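Local coordinates for protein alcohol dehydrogenase, zinc-containing (Thermotoga maritima, PDB 1VJ0) that probably acts as a zinc-dependent oxidoreductase of the medium-chain alcohol dehydrogenase family, each chain carrying two zinc ions, at residues Gln28-Lys33 with Glu358-Leu363; Trp106-Thr111 with Trp325-Ser330; Asp160-Ser165 with His331-Val336. One frame throughout, in Å; residues are numbered along the deposited sequence.

Contact 1 (Gln28-Lys33 with Glu358-Leu363); sequences QPLVYK and EANKAL
N360, on the first turn of helix 359-368, supplies the polar half of this contact by using both ends of its side-chain amide on the backbone of L30. The L30 N-H donates to N360 OD1 over 2.8 Å, and N360 ND2 returns a straighter bond (164°) to L30 O at 3.1 Å. Each donor meets its acceptor oxygen on a lone pair and in the carbonyl plane, and L30 O lies exactly in the plane of the N360 amide. Two bonds of opposite polarity thus fix both the flip and the rotation of the amide. With CG beside its own backbone N (chi1 -73°), N360 reaches outward from the helix to the extended chain. P29 borders the pair, its CA 3.4 Å from N360 OD1.

The apolar half belongs to the L30 side chain. Its CG sits 3.6 Å from N360 OD1, next to the amide, while CD1 carries on to the helix surface. There CD1 meets A359 CB at 3.8 Å and L363 CD1 at 4.0 Å, two residues one helical turn apart; the L30 and L363 side chains cross at about a right angle. The L363 side chain is about 8 Å from that of the zinc ligand C55.

Strand 31-37, which begins just after L30, pairs antiparallel with strand 16-22, whose M21 touches L30, A359 and N360 alike. F62 of helix 56-62 packs on both L30 and L363, and L376 of strand 374-377 lies against A359.

Contact 2 (Trp106-Thr111 with Trp325-Ser330); sequences WNRGIT and WVSDTS
N107 reaches across to the start of helix 329-340, where its ND2 donates to T329 OG1 at 2.9 Å. The bond is fairly straight (157°), and the hydroxyl lies close to the amide plane. T329 OG1 has a second partner in D160 OD2, so the hydroxyl links an amide to a carboxylate. The other end of the N107 amide turns back on its own chain: OD1 accepts from G109 N at 3.0 Å, closing an Asx turn, with the N-H well above the carbonyl plane. OD1 also takes a hydrogen from a water, which gives its other one to S327 O over 2.9 Å. With both amide ends engaged, the orientation of the group is fixed.

R108 follows, its chain extended from CG to NE. NH2 comes within 3.8 Å of V326 CB, an oblique approach, and donates to a second water at 2.9 Å, in the plane of the guanidinium. That water is also hydrogen-bonded to S327 OG at 2.7 Å, so S327 is joined to the first segment through water from both its carbonyl and its hydroxyl. R108 NE is bound to an unidentified ligand.

In the second segment, D328 is the N-cap of the helix, its OD1 accepting from S330 OG on the syn lone pair and, weakly, from S330 N; OD2 forms a salt bridge with K122 of a second subunit.

R108 lies beside the zinc ligands H77 and C178, its side chain about 6 Å from the metal. A water-bridged junction, with R108 near the zinc, is consistent with the cleft between the two domains where medium-chain dehydrogenases place their active site.

Contact 3 (Asp160-Ser165 with His331-Val336); sequences DVLKVS and HFVKTV
L162 points from strand 161-164 into the side of helix 329-340, and its CB and CD2 methyl find different partners. CB approaches the F332 ring obliquely, 4.0 Å from CZ and only slightly farther from CE2. From there the chain swings with CG roughly anti to the backbone N (chi1 -153°), which carries the CD2 branch toward the helix, to V336. CD2 meets that residue tip to tip: CG1 is 3.8 Å away and CB 4.0 Å. V333 CG2 borders the same methyl more loosely, at 4.5 Å. F332 and V336 lie about one turn apart on the same side of the helix, tied by the V336 N to F332 O bond, and with V333 beside them they make the surface that receives L162.

The axes of strand 161-164 and of the helix segment 331-336 are 10.1 Å apart at closest approach, with 17° between their directions. The strand forms an antiparallel pair with strand 103-106 in the sheet of the GroES-like domain, whereas the helix comes after the last strand of the parallel, Rossmann-type sheet, so L162 bridges the two parts of the fold.

F332 also reaches the beginning of the strand, CE2 standing 4.1 Å from D160 O. Within the helix, T335 OG1 lies 2.7 Å from H331 O and donates to it, while T335 N bonds to the same oxygen from the opposite face of its carbonyl plane. Around the apolar patch, V105 and M177 pack on F332, L93 touches both F332 and V333, and V120 of a second subunit lies against V333.

How the contacts relate
From the N terminus, residues 28-33 open the longest loop, which closes only when helix 359-368 arrives near the C terminus; contacts 2 and 3 both fall within it. Segment 106-111 comes next, then 160-165, and their partners follow in the same order, 325-330 before 331-336, so the loops of contacts 2 and 3 cross. These two share helix 329-340, touch each other and have centres about 11 Å apart, with N107 N close to D160 O. Together they join the GroES-like part to the helix following the Rossmann-type sheet. Contact 1 lies about 26 Å from contact 2, centre to centre, and ties the N-terminal hairpin to a late helix.

Contact 1 (Gln28-Lys33 with Glu358-Leu363)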
ATOM      1  N   GLN A  28      18.294 -40.351 -18.053  1.00 29.03           N
ATOM      2  CA  GLN A  28      18.613 -40.973 -19.342  1.00 28.73           C
ATOM      3  C   GLN A  28      18.430 -39.907 -20.424  1.00 28.63           C
ATOM      4  O   GLN A  28      17.489 -39.077 -20.327  1.00 27.65           O
ATOM      5  CB  GLN A  28      17.659 -42.132 -19.648  1.00 29.62           C
ATOM      6  CG  GLN A  28      17.844 -43.368 -18.797  1.00 31.08           C
ATOM      7  CD  GLN A  28      19.238 -43.980 -18.903  1.00 34.90           C
ATOM      8  OE1 GLN A  28      19.778 -44.412 -17.904  1.00 36.33           O
ATOM      9  NE2 GLN A  28      19.821 -43.988 -20.100  1.00 37.12           N
ATOM     10  N   PRO A  29      19.273 -39.920 -21.457  1.00 27.38           N
ATOM     11  CA  PRO A  29      19.189 -38.879 -22.473  1.00 27.43           C
ATOM     12  C   PRO A  29      17.738 -38.605 -22.963  1.00 27.05           C
ATOM     13  O   PRO A  29      16.917 -39.531 -23.077  1.00 25.88           O
ATOM     14  CB  PRO A  29      20.053 -39.430 -23.602  1.00 27.82           C
ATOM     15  CG  PRO A  29      21.046 -40.316 -22.931  1.00 27.35           C
ATOM     16  CD  PRO A  29      20.351 -40.894 -21.738  1.00 28.03           C
ATOM     17  N   LEU A  30      17.434 -37.352 -23.224  1.00 25.35           N
ATOM     18  CA  LEU A  30      16.189 -37.013 -23.926  1.00 25.59           C
ATOM     19  C   LEU A  30      16.196 -37.674 -25.302  1.00 26.05           C
ATOM     20  O   LEU A  30      17.223 -37.723 -25.967  1.00 23.76           O
ATOM     21  CB  LEU A  30      16.083 -35.522 -24.115  1.00 25.98           C
ATOM     22  CG  LEU A  30      16.155 -34.643 -22.880  1.00 25.48           C
ATOM     23  CD1 LEU A  30      15.914 -33.194 -23.284  1.00 29.02           C
ATOM     24  CD2 LEU A  30      15.146 -35.043 -21.932  1.00 27.44           C
ATOM     25  N   VAL A  31      15.048 -38.171 -25.724  1.00 26.90           N
ATOM     26  CA  VAL A  31      14.965 -38.873 -27.002  1.00 27.48           C
ATOM     27  C   VAL A  31      14.125 -38.103 -28.028  1.00 27.70           C
ATOM     28  O   VAL A  31      13.069 -37.509 -27.706  1.00 27.70           O
ATOM     29  CB  VAL A  31      14.437 -40.313 -26.840  1.00 28.06           C
ATOM     30  CG1 VAL A  31      15.239 -41.034 -25.786  1.00 30.35           C
ATOM     31  CG2 VAL A  31      13.000 -40.331 -26.471  1.00 30.77           C
ATOM     32  N   TYR A  32      14.631 -38.107 -29.248  1.00 27.05           N
ATOM     33  CA  TYR A  32      14.005 -37.443 -30.369  1.00 28.06           C
ATOM     34  C   TYR A  32      12.749 -38.220 -30.774  1.00 28.25           C
ATOM     35  O   TYR A  32      12.771 -39.428 -30.942  1.00 25.30           O
ATOM     36  CB  TYR A  32      15.017 -37.337 -31.531  1.00 29.40           C
ATOM     37  CG  TYR A  32      14.382 -36.890 -32.820  1.00 29.41           C
ATOM     38  CD1 TYR A  32      14.165 -35.546 -33.086  1.00 31.18           C
ATOM     39  CD2 TYR A  32      13.949 -37.819 -33.746  1.00 32.90           C
ATOM     40  CE1 TYR A  32      13.513 -35.133 -34.273  1.00 31.45           C
ATOM     41  CE2 TYR A  32      13.310 -37.426 -34.931  1.00 34.23           C
ATOM     42  CZ  TYR A  32      13.090 -36.080 -35.179  1.00 32.29           C
ATOM     43  OH  TYR A  32      12.478 -35.703 -36.352  1.00 33.38           O
ATOM     44  N   LYS A  33      11.624 -37.536 -30.906  1.00 28.55           N
ATOM     45  CA  LYS A  33      10.428 -38.222 -31.343  1.00 29.98           C
ATOM     46  C   LYS A  33       9.608 -37.323 -32.276  1.00 29.93           C
ATOM     47  O   LYS A  33       9.633 -36.099 -32.143  1.00 29.11           O
ATOM     48  CB  LYS A  33       9.592 -38.640 -30.138  1.00 30.24           C
ATOM     49  CG  LYS A  33       8.333 -39.399 -30.582  1.00 33.00           C
ATOM     50  CD  LYS A  33       7.553 -39.988 -29.400  1.00 34.31           C
ATOM     51  CE  LYS A  33       6.842 -41.286 -29.832  1.00 35.97           C
ATOM     52  NZ  LYS A  33       6.045 -41.870 -28.734  1.00 37.45           N
ATOM     53  N   GLU A 358      20.161 -30.992 -29.995  1.00 24.68           N
ATOM     54  CA  GLU A 358      21.245 -31.015 -28.998  1.00 24.53           C
ATOM     55  C   GLU A 358      20.800 -30.653 -27.562  1.00 24.38           C
ATOM     56  O   GLU A 358      21.593 -30.251 -26.713  1.00 22.71           O
ATOM     57  CB  GLU A 358      22.357 -30.117 -29.484  1.00 24.72           C
ATOM     58  CG  GLU A 358      23.001 -30.684 -30.767  1.00 24.79           C
ATOM     59  CD  GLU A 358      24.309 -30.027 -31.147  1.00 25.51           C
ATOM     60  OE1 GLU A 358      24.637 -28.949 -30.619  1.00 30.46           O
ATOM     61  OE2 GLU A 358      25.048 -30.587 -31.985  1.00 28.42           O
ATOM     62  N   ALA A 359      19.517 -30.842 -27.289  1.00 23.61           N
ATOM     63  CA  ALA A 359      18.989 -30.555 -25.960  1.00 24.29           C
ATOM     64  C   ALA A 359      19.792 -31.257 -24.831  1.00 24.42           C
ATOM     65  O   ALA A 359      19.933 -30.712 -23.721  1.00 25.07           O
ATOM     66  CB  ALA A 359      17.439 -30.848 -25.883  1.00 23.80           C
ATOM     67  N   ASN A 360      20.306 -32.446 -25.073  1.00 25.17           N
ATOM     68  CA  ASN A 360      21.067 -33.123 -24.011  1.00 25.64           C
ATOM     69  C   ASN A 360      22.351 -32.352 -23.686  1.00 26.23           C
ATOM     70  O   ASN A 360      22.725 -32.193 -22.512  1.00 25.26           O
ATOM     71  CB  ASN A 360      21.372 -34.579 -24.390  1.00 26.53           C
ATOM     72  CG  ASN A 360      20.144 -35.437 -24.308  1.00 27.13           C
ATOM     73  OD1 ASN A 360      19.613 -35.619 -23.232  1.00 24.30           O
ATOM     74  ND2 ASN A 360      19.664 -35.938 -25.449  1.00 28.51           N
ATOM     75  N   LYS A 361      23.010 -31.850 -24.736  1.00 26.47           N
ATOM     76  CA  LYS A 361      24.221 -31.033 -24.568  1.00 27.56           C
ATOM     77  C   LYS A 361      23.904 -29.710 -23.875  1.00 27.04           C
ATOM     78  O   LYS A 361      24.650 -29.282 -23.014  1.00 27.83           O
ATOM     79  CB  LYS A 361      24.872 -30.793 -25.956  1.00 27.72           C
ATOM     80  CG  LYS A 361      26.131 -29.950 -25.983  1.00 28.24           C
ATOM     81  CD  LYS A 361      27.289 -30.534 -25.169  1.00 31.45           C
ATOM     82  N   ALA A 362      22.795 -29.066 -24.238  1.00 27.95           N
ATOM     83  CA  ALA A 362      22.331 -27.884 -23.531  1.00 27.12           C
ATOM     84  C   ALA A 362      22.232 -28.087 -22.031  1.00 27.87           C
ATOM     85  O   ALA A 362      22.707 -27.267 -21.273  1.00 28.05           O
ATOM     86  CB  ALA A 362      20.981 -27.426 -24.058  1.00 27.59           C
ATOM     87  N   LEU A 363      21.549 -29.143 -21.590  1.00 28.02           N
ATOM     88  CA  LEU A 363      21.449 -29.453 -20.160  1.00 27.48           C
ATOM     89  C   LEU A 363      22.835 -29.697 -19.544  1.00 28.40           C
ATOM     90  O   LEU A 363      23.116 -29.265 -18.452  1.00 28.20           O
ATOM     91  CB  LEU A 363      20.567 -30.673 -19.955  1.00 27.40           C
ATOM     92  CG  LEU A 363      19.078 -30.470 -20.291  1.00 27.64           C
ATOM     93  CD1 LEU A 363      18.329 -31.797 -20.459  1.00 28.80           C
ATOM     94  CD2 LEU A 363      18.393 -29.660 -19.235  1.00 26.27           C
TER

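Contact 2 (Trp106-Thr111 with Trp325-Ser330)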
ATOM      1  N   TRP A 106       4.137 -15.958 -23.940  1.00 26.63           N
ATOM      2  CA  TRP A 106       3.051 -16.354 -23.091  1.00 27.35           C
ATOM      3  C   TRP A 106       3.517 -16.690 -21.700  1.00 27.41           C
ATOM      4  O   TRP A 106       4.689 -17.042 -21.450  1.00 25.98           O
ATOM      5  CB  TRP A 106       2.285 -17.565 -23.686  1.00 26.96           C
ATOM      6  CG  TRP A 106       3.136 -18.781 -23.909  1.00 27.82           C
ATOM      7  CD1 TRP A 106       3.317 -19.822 -23.035  1.00 28.78           C
ATOM      8  CD2 TRP A 106       3.926 -19.109 -25.072  1.00 27.68           C
ATOM      9  NE1 TRP A 106       4.165 -20.751 -23.574  1.00 28.51           N
ATOM     10  CE2 TRP A 106       4.564 -20.339 -24.816  1.00 28.29           C
ATOM     11  CE3 TRP A 106       4.162 -18.483 -26.288  1.00 26.04           C
ATOM     12  CZ2 TRP A 106       5.414 -20.952 -25.733  1.00 28.15           C
ATOM     13  CZ3 TRP A 106       5.022 -19.085 -27.201  1.00 29.34           C
ATOM     14  CH2 TRP A 106       5.637 -20.314 -26.914  1.00 27.93           C
ATOM     15  N   ASN A 107       2.582 -16.589 -20.779  1.00 27.57           N
ATOM     16  CA  ASN A 107       2.838 -17.017 -19.389  1.00 29.26           C
ATOM     17  C   ASN A 107       2.826 -18.568 -19.354  1.00 29.55           C
ATOM     18  O   ASN A 107       1.853 -19.222 -19.759  1.00 29.87           O
ATOM     19  CB  ASN A 107       1.757 -16.398 -18.445  1.00 29.27           C
ATOM     20  CG  ASN A 107       1.986 -16.681 -16.959  1.00 30.08           C
ATOM     21  OD1 ASN A 107       2.830 -17.509 -16.568  1.00 34.12           O
ATOM     22  ND2 ASN A 107       1.219 -15.970 -16.109  1.00 32.04           N
ATOM     23  N   ARG A 108       3.895 -19.153 -18.825  1.00 29.44           N
ATOM     24  CA  ARG A 108       4.008 -20.617 -18.729  1.00 30.04           C
ATOM     25  C   ARG A 108       2.956 -21.271 -17.854  1.00 29.60           C
ATOM     26  O   ARG A 108       2.630 -22.441 -18.032  1.00 30.40           O
ATOM     27  CB  ARG A 108       5.411 -20.967 -18.197  1.00 30.70           C
ATOM     28  CG  ARG A 108       5.691 -20.589 -16.757  1.00 30.99           C
ATOM     29  CD  ARG A 108       7.037 -21.129 -16.321  1.00 33.86           C
ATOM     30  NE  ARG A 108       7.319 -20.857 -14.933  1.00 34.97           N
ATOM     31  CZ  ARG A 108       7.718 -19.674 -14.481  1.00 36.71           C
ATOM     32  NH1 ARG A 108       7.899 -18.690 -15.296  1.00 41.00           N
ATOM     33  NH2 ARG A 108       7.934 -19.479 -13.191  1.00 37.75           N
ATOM     34  N   GLY A 109       2.410 -20.509 -16.903  1.00 29.87           N
ATOM     35  CA  GLY A 109       1.522 -21.064 -15.892  1.00 28.62           C
ATOM     36  C   GLY A 109       0.084 -20.669 -16.102  1.00 29.13           C
ATOM     37  O   GLY A 109      -0.216 -19.517 -16.456  1.00 28.74           O
ATOM     38  N   ILE A 110      -0.813 -21.633 -15.935  1.00 27.67           N
ATOM     39  CA  ILE A 110      -2.254 -21.383 -16.036  1.00 29.12           C
ATOM     40  C   ILE A 110      -2.815 -21.733 -14.662  1.00 28.72           C
ATOM     41  O   ILE A 110      -2.458 -22.767 -14.096  1.00 28.65           O
ATOM     42  CB  ILE A 110      -2.893 -22.287 -17.084  1.00 29.05           C
ATOM     43  CG1 ILE A 110      -2.406 -21.902 -18.506  1.00 30.23           C
ATOM     44  CG2 ILE A 110      -4.449 -22.264 -16.975  1.00 31.73           C
ATOM     45  CD1 ILE A 110      -3.003 -22.814 -19.565  1.00 29.99           C
ATOM     46  N   THR A 111      -3.598 -20.828 -14.118  1.00 28.91           N
ATOM     47  CA  THR A 111      -4.200 -21.008 -12.804  1.00 30.15           C
ATOM     48  C   THR A 111      -5.682 -21.270 -13.010  1.00 30.48           C
ATOM     49  O   THR A 111      -6.183 -21.077 -14.099  1.00 31.98           O
ATOM     50  CB  THR A 111      -3.935 -19.743 -11.896  1.00 30.99           C
ATOM     51  OG1 THR A 111      -4.530 -18.559 -12.446  1.00 32.67           O
ATOM     52  CG2 THR A 111      -2.441 -19.448 -11.846  1.00 32.57           C
ATOM     53  N   TRP A 325       7.418 -16.627  -4.620  1.00 29.16           N
ATOM     54  CA  TRP A 325       7.084 -17.825  -5.346  1.00 29.61           C
ATOM     55  C   TRP A 325       6.661 -17.460  -6.788  1.00 28.88           C
ATOM     56  O   TRP A 325       5.625 -16.815  -6.982  1.00 29.09           O
ATOM     57  CB  TRP A 325       5.953 -18.603  -4.656  1.00 29.95           C
ATOM     58  CG  TRP A 325       5.696 -19.891  -5.363  1.00 30.26           C
ATOM     59  CD1 TRP A 325       4.558 -20.290  -6.015  1.00 30.40           C
ATOM     60  CD2 TRP A 325       6.621 -20.935  -5.497  1.00 31.05           C
ATOM     61  NE1 TRP A 325       4.737 -21.539  -6.550  1.00 32.78           N
ATOM     62  CE2 TRP A 325       6.000 -21.962  -6.240  1.00 31.24           C
ATOM     63  CE3 TRP A 325       7.937 -21.129  -5.030  1.00 31.39           C
ATOM     64  CZ2 TRP A 325       6.647 -23.150  -6.567  1.00 33.50           C
ATOM     65  CZ3 TRP A 325       8.600 -22.303  -5.383  1.00 33.28           C
ATOM     66  CH2 TRP A 325       7.936 -23.309  -6.132  1.00 32.49           C
ATOM     67  N   VAL A 326       7.435 -17.943  -7.757  1.00 26.48           N
ATOM     68  CA  VAL A 326       7.142 -17.791  -9.184  1.00 26.22           C
ATOM     69  C   VAL A 326       6.605 -16.373  -9.535  1.00 25.45           C
ATOM     70  O   VAL A 326       7.198 -15.375  -9.092  1.00 25.52           O
ATOM     71  CB  VAL A 326       6.329 -19.020  -9.768  1.00 26.24           C
ATOM     72  CG1 VAL A 326       7.086 -20.332  -9.457  1.00 27.55           C
ATOM     73  CG2 VAL A 326       4.953 -19.078  -9.258  1.00 28.03           C
ATOM     74  N   SER A 327       5.612 -16.284 -10.400  1.00 25.39           N
ATOM     75  CA  SER A 327       5.110 -15.011 -10.869  1.00 26.82           C
ATOM     76  C   SER A 327       3.780 -15.273 -11.492  1.00 27.06           C
ATOM     77  O   SER A 327       3.420 -16.426 -11.753  1.00 26.17           O
ATOM     78  CB  SER A 327       6.053 -14.447 -11.915  1.00 27.19           C
ATOM     79  OG  SER A 327       6.294 -15.411 -12.908  1.00 26.25           O
ATOM     80  N   ASP A 328       3.046 -14.200 -11.744  1.00 27.68           N
ATOM     81  CA  ASP A 328       1.769 -14.282 -12.398  1.00 28.29           C
ATOM     82  C   ASP A 328       1.736 -13.421 -13.657  1.00 28.68           C
ATOM     83  O   ASP A 328       2.747 -12.885 -14.082  1.00 28.14           O
ATOM     84  CB  ASP A 328       0.629 -13.964 -11.405  1.00 28.26           C
ATOM     85  CG  ASP A 328       0.625 -12.546 -10.932  1.00 28.45           C
ATOM     86  OD1 ASP A 328       1.091 -11.610 -11.632  1.00 29.36           O
ATOM     87  OD2 ASP A 328       0.111 -12.267  -9.849  1.00 33.10           O
ATOM     88  N   THR A 329       0.562 -13.325 -14.278  1.00 28.09           N
ATOM     89  CA  THR A 329       0.424 -12.581 -15.509  1.00 27.96           C
ATOM     90  C   THR A 329       0.693 -11.083 -15.375  1.00 27.82           C
ATOM     91  O   THR A 329       1.174 -10.517 -16.301  1.00 27.66           O
ATOM     92  CB  THR A 329      -0.959 -12.820 -16.083  1.00 28.39           C
ATOM     93  OG1 THR A 329      -1.056 -14.200 -16.469  1.00 32.04           O
ATOM     94  CG2 THR A 329      -1.195 -12.006 -17.346  1.00 27.66           C
ATOM     95  N   SER A 330       0.413 -10.465 -14.227  1.00 27.77           N
ATOM     96  CA  SER A 330       0.782  -9.078 -14.035  1.00 27.33           C
ATOM     97  C   SER A 330       2.308  -8.925 -14.048  1.00 27.07           C
ATOM     98  O   SER A 330       2.850  -7.998 -14.648  1.00 26.21           O
ATOM     99  CB  SER A 330       0.160  -8.468 -12.758  1.00 29.01           C
ATOM    100  OG  SER A 330       0.811  -8.960 -11.559  1.00 31.49           O
TER
HETATM  101  O   HOH W   1       3.714 -18.193 -14.022  1.00 26.27           O
HETATM  102  O   HOH W   2       8.624 -16.675 -12.896  1.00 25.18           O

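Contact 3 (Asp160-Ser165 with His331-Val336)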
ATOM      1  N   ASP A 160      -2.404 -17.006 -20.956  1.00 29.39           N
ATOM      2  CA  ASP A 160      -2.163 -15.575 -21.156  1.00 29.51           C
ATOM      3  C   ASP A 160      -1.051 -15.351 -22.165  1.00 28.60           C
ATOM      4  O   ASP A 160       0.094 -15.773 -22.001  1.00 27.33           O
ATOM      5  CB  ASP A 160      -1.881 -14.891 -19.826  1.00 30.74           C
ATOM      6  CG  ASP A 160      -3.043 -15.074 -18.831  1.00 32.82           C
ATOM      7  OD1 ASP A 160      -4.223 -14.947 -19.211  1.00 34.25           O
ATOM      8  OD2 ASP A 160      -2.857 -15.419 -17.671  1.00 33.63           O
ATOM      9  N   VAL A 161      -1.426 -14.641 -23.232  1.00 28.89           N
ATOM     10  CA  VAL A 161      -0.561 -14.419 -24.361  1.00 29.35           C
ATOM     11  C   VAL A 161      -0.375 -12.923 -24.564  1.00 29.31           C
ATOM     12  O   VAL A 161      -1.283 -12.093 -24.314  1.00 27.44           O
ATOM     13  CB  VAL A 161      -1.196 -15.056 -25.626  1.00 29.97           C
ATOM     14  CG1 VAL A 161      -0.310 -14.847 -26.832  1.00 29.76           C
ATOM     15  CG2 VAL A 161      -1.465 -16.566 -25.392  1.00 29.99           C
ATOM     16  N   LEU A 162       0.799 -12.581 -25.089  1.00 29.84           N
ATOM     17  CA  LEU A 162       1.095 -11.234 -25.540  1.00 29.85           C
ATOM     18  C   LEU A 162       1.757 -11.322 -26.938  1.00 29.90           C
ATOM     19  O   LEU A 162       2.739 -12.014 -27.087  1.00 27.13           O
ATOM     20  CB  LEU A 162       2.079 -10.629 -24.560  1.00 31.10           C
ATOM     21  CG  LEU A 162       2.181  -9.139 -24.319  1.00 34.11           C
ATOM     22  CD1 LEU A 162       0.809  -8.534 -24.006  1.00 37.53           C
ATOM     23  CD2 LEU A 162       3.168  -8.838 -23.162  1.00 33.05           C
ATOM     24  N   LYS A 163       1.162 -10.637 -27.918  1.00 28.37           N
ATOM     25  CA  LYS A 163       1.713 -10.413 -29.234  1.00 29.84           C
ATOM     26  C   LYS A 163       2.923  -9.509 -29.119  1.00 29.31           C
ATOM     27  O   LYS A 163       2.886  -8.507 -28.391  1.00 28.15           O
ATOM     28  CB  LYS A 163       0.742  -9.645 -30.125  1.00 29.78           C
ATOM     29  CG  LYS A 163      -0.103 -10.450 -30.998  1.00 33.63           C
ATOM     30  CD  LYS A 163      -1.121  -9.574 -31.745  1.00 32.45           C
ATOM     31  CE  LYS A 163      -0.506  -8.967 -32.987  1.00 33.60           C
ATOM     32  NZ  LYS A 163      -1.563  -8.112 -33.671  1.00 34.43           N
ATOM     33  N   VAL A 164       3.962  -9.854 -29.875  1.00 28.84           N
ATOM     34  CA  VAL A 164       5.165  -9.053 -29.956  1.00 28.70           C
ATOM     35  C   VAL A 164       5.443  -8.784 -31.420  1.00 29.91           C
ATOM     36  O   VAL A 164       4.690  -9.222 -32.308  1.00 29.14           O
ATOM     37  CB  VAL A 164       6.369  -9.724 -29.254  1.00 28.45           C
ATOM     38  CG1 VAL A 164       6.137  -9.867 -27.767  1.00 31.19           C
ATOM     39  CG2 VAL A 164       6.717 -11.076 -29.903  1.00 29.54           C
ATOM     40  N   SER A 165       6.500  -8.029 -31.714  1.00 31.56           N
ATOM     41  CA  SER A 165       6.816  -7.688 -33.093  1.00 32.10           C
ATOM     42  C   SER A 165       8.156  -8.248 -33.542  1.00 32.97           C
ATOM     43  O   SER A 165       8.908  -8.814 -32.749  1.00 31.98           O
ATOM     44  CB  SER A 165       6.862  -6.191 -33.245  1.00 33.05           C
ATOM     45  OG  SER A 165       8.103  -5.703 -32.780  1.00 35.54           O
ATOM     46  N   HIS A 331       3.027  -9.847 -13.430  1.00 26.36           N
ATOM     47  CA  HIS A 331       4.462  -9.769 -13.445  1.00 25.45           C
ATOM     48  C   HIS A 331       5.022 -10.009 -14.844  1.00 27.02           C
ATOM     49  O   HIS A 331       6.011  -9.362 -15.251  1.00 26.33           O
ATOM     50  CB  HIS A 331       5.073 -10.787 -12.479  1.00 23.76           C
ATOM     51  CG  HIS A 331       4.582 -10.671 -11.081  1.00 25.13           C
ATOM     52  ND1 HIS A 331       4.068 -11.749 -10.388  1.00 22.78           N
ATOM     53  CD2 HIS A 331       4.476  -9.599 -10.250  1.00 26.13           C
ATOM     54  CE1 HIS A 331       3.712 -11.357  -9.168  1.00 25.37           C
ATOM     55  NE2 HIS A 331       3.940 -10.056  -9.059  1.00 23.51           N
ATOM     56  N   PHE A 332       4.412 -10.964 -15.543  1.00 27.12           N
ATOM     57  CA  PHE A 332       4.722 -11.297 -16.954  1.00 28.18           C
ATOM     58  C   PHE A 332       4.727 -10.044 -17.879  1.00 28.72           C
ATOM     59  O   PHE A 332       5.703  -9.713 -18.556  1.00 26.58           O
ATOM     60  CB  PHE A 332       3.732 -12.412 -17.406  1.00 29.33           C
ATOM     61  CG  PHE A 332       3.646 -12.622 -18.898  1.00 29.88           C
ATOM     62  CD1 PHE A 332       4.720 -13.086 -19.626  1.00 32.62           C
ATOM     63  CD2 PHE A 332       2.495 -12.338 -19.559  1.00 30.53           C
ATOM     64  CE1 PHE A 332       4.595 -13.280 -21.026  1.00 32.46           C
ATOM     65  CE2 PHE A 332       2.380 -12.510 -20.948  1.00 35.08           C
ATOM     66  CZ  PHE A 332       3.431 -12.975 -21.657  1.00 32.15           C
ATOM     67  N   VAL A 333       3.628  -9.323 -17.860  1.00 28.94           N
ATOM     68  CA  VAL A 333       3.468  -8.170 -18.715  1.00 29.17           C
ATOM     69  C   VAL A 333       4.512  -7.095 -18.365  1.00 28.49           C
ATOM     70  O   VAL A 333       5.166  -6.505 -19.243  1.00 27.35           O
ATOM     71  CB  VAL A 333       2.009  -7.641 -18.531  1.00 30.03           C
ATOM     72  CG1 VAL A 333       1.868  -6.192 -18.935  1.00 34.10           C
ATOM     73  CG2 VAL A 333       1.039  -8.525 -19.241  1.00 31.84           C
ATOM     74  N   LYS A 334       4.691  -6.838 -17.080  1.00 28.92           N
ATOM     75  CA  LYS A 334       5.635  -5.796 -16.678  1.00 29.31           C
ATOM     76  C   LYS A 334       7.082  -6.186 -16.955  1.00 28.13           C
ATOM     77  O   LYS A 334       7.940  -5.345 -17.254  1.00 26.60           O
ATOM     78  CB  LYS A 334       5.419  -5.422 -15.215  1.00 30.25           C
ATOM     79  CG  LYS A 334       4.018  -4.963 -14.933  1.00 32.06           C
ATOM     80  CD  LYS A 334       3.723  -4.792 -13.447  1.00 30.48           C
ATOM     81  CE  LYS A 334       2.224  -4.500 -13.254  1.00 36.95           C
ATOM     82  NZ  LYS A 334       1.704  -4.578 -11.812  1.00 37.45           N
ATOM     83  N   THR A 335       7.366  -7.476 -16.856  1.00 27.60           N
ATOM     84  CA  THR A 335       8.711  -7.995 -17.195  1.00 27.26           C
ATOM     85  C   THR A 335       8.983  -7.842 -18.692  1.00 27.56           C
ATOM     86  O   THR A 335      10.074  -7.435 -19.093  1.00 28.36           O
ATOM     87  CB  THR A 335       8.812  -9.468 -16.791  1.00 27.19           C
ATOM     88  OG1 THR A 335       8.712  -9.563 -15.357  1.00 29.23           O
ATOM     89  CG2 THR A 335      10.158 -10.071 -17.174  1.00 25.31           C
ATOM     90  N   VAL A 336       8.009  -8.189 -19.523  1.00 27.28           N
ATOM     91  CA  VAL A 336       8.150  -7.995 -20.943  1.00 27.76           C
ATOM     92  C   VAL A 336       8.405  -6.512 -21.238  1.00 27.19           C
ATOM     93  O   VAL A 336       9.290  -6.202 -22.036  1.00 26.75           O
ATOM     94  CB  VAL A 336       6.908  -8.534 -21.709  1.00 28.60           C
ATOM     95  CG1 VAL A 336       6.883  -8.077 -23.145  1.00 30.70           C
ATOM     96  CG2 VAL A 336       6.839 -10.040 -21.597  1.00 30.76           C
TER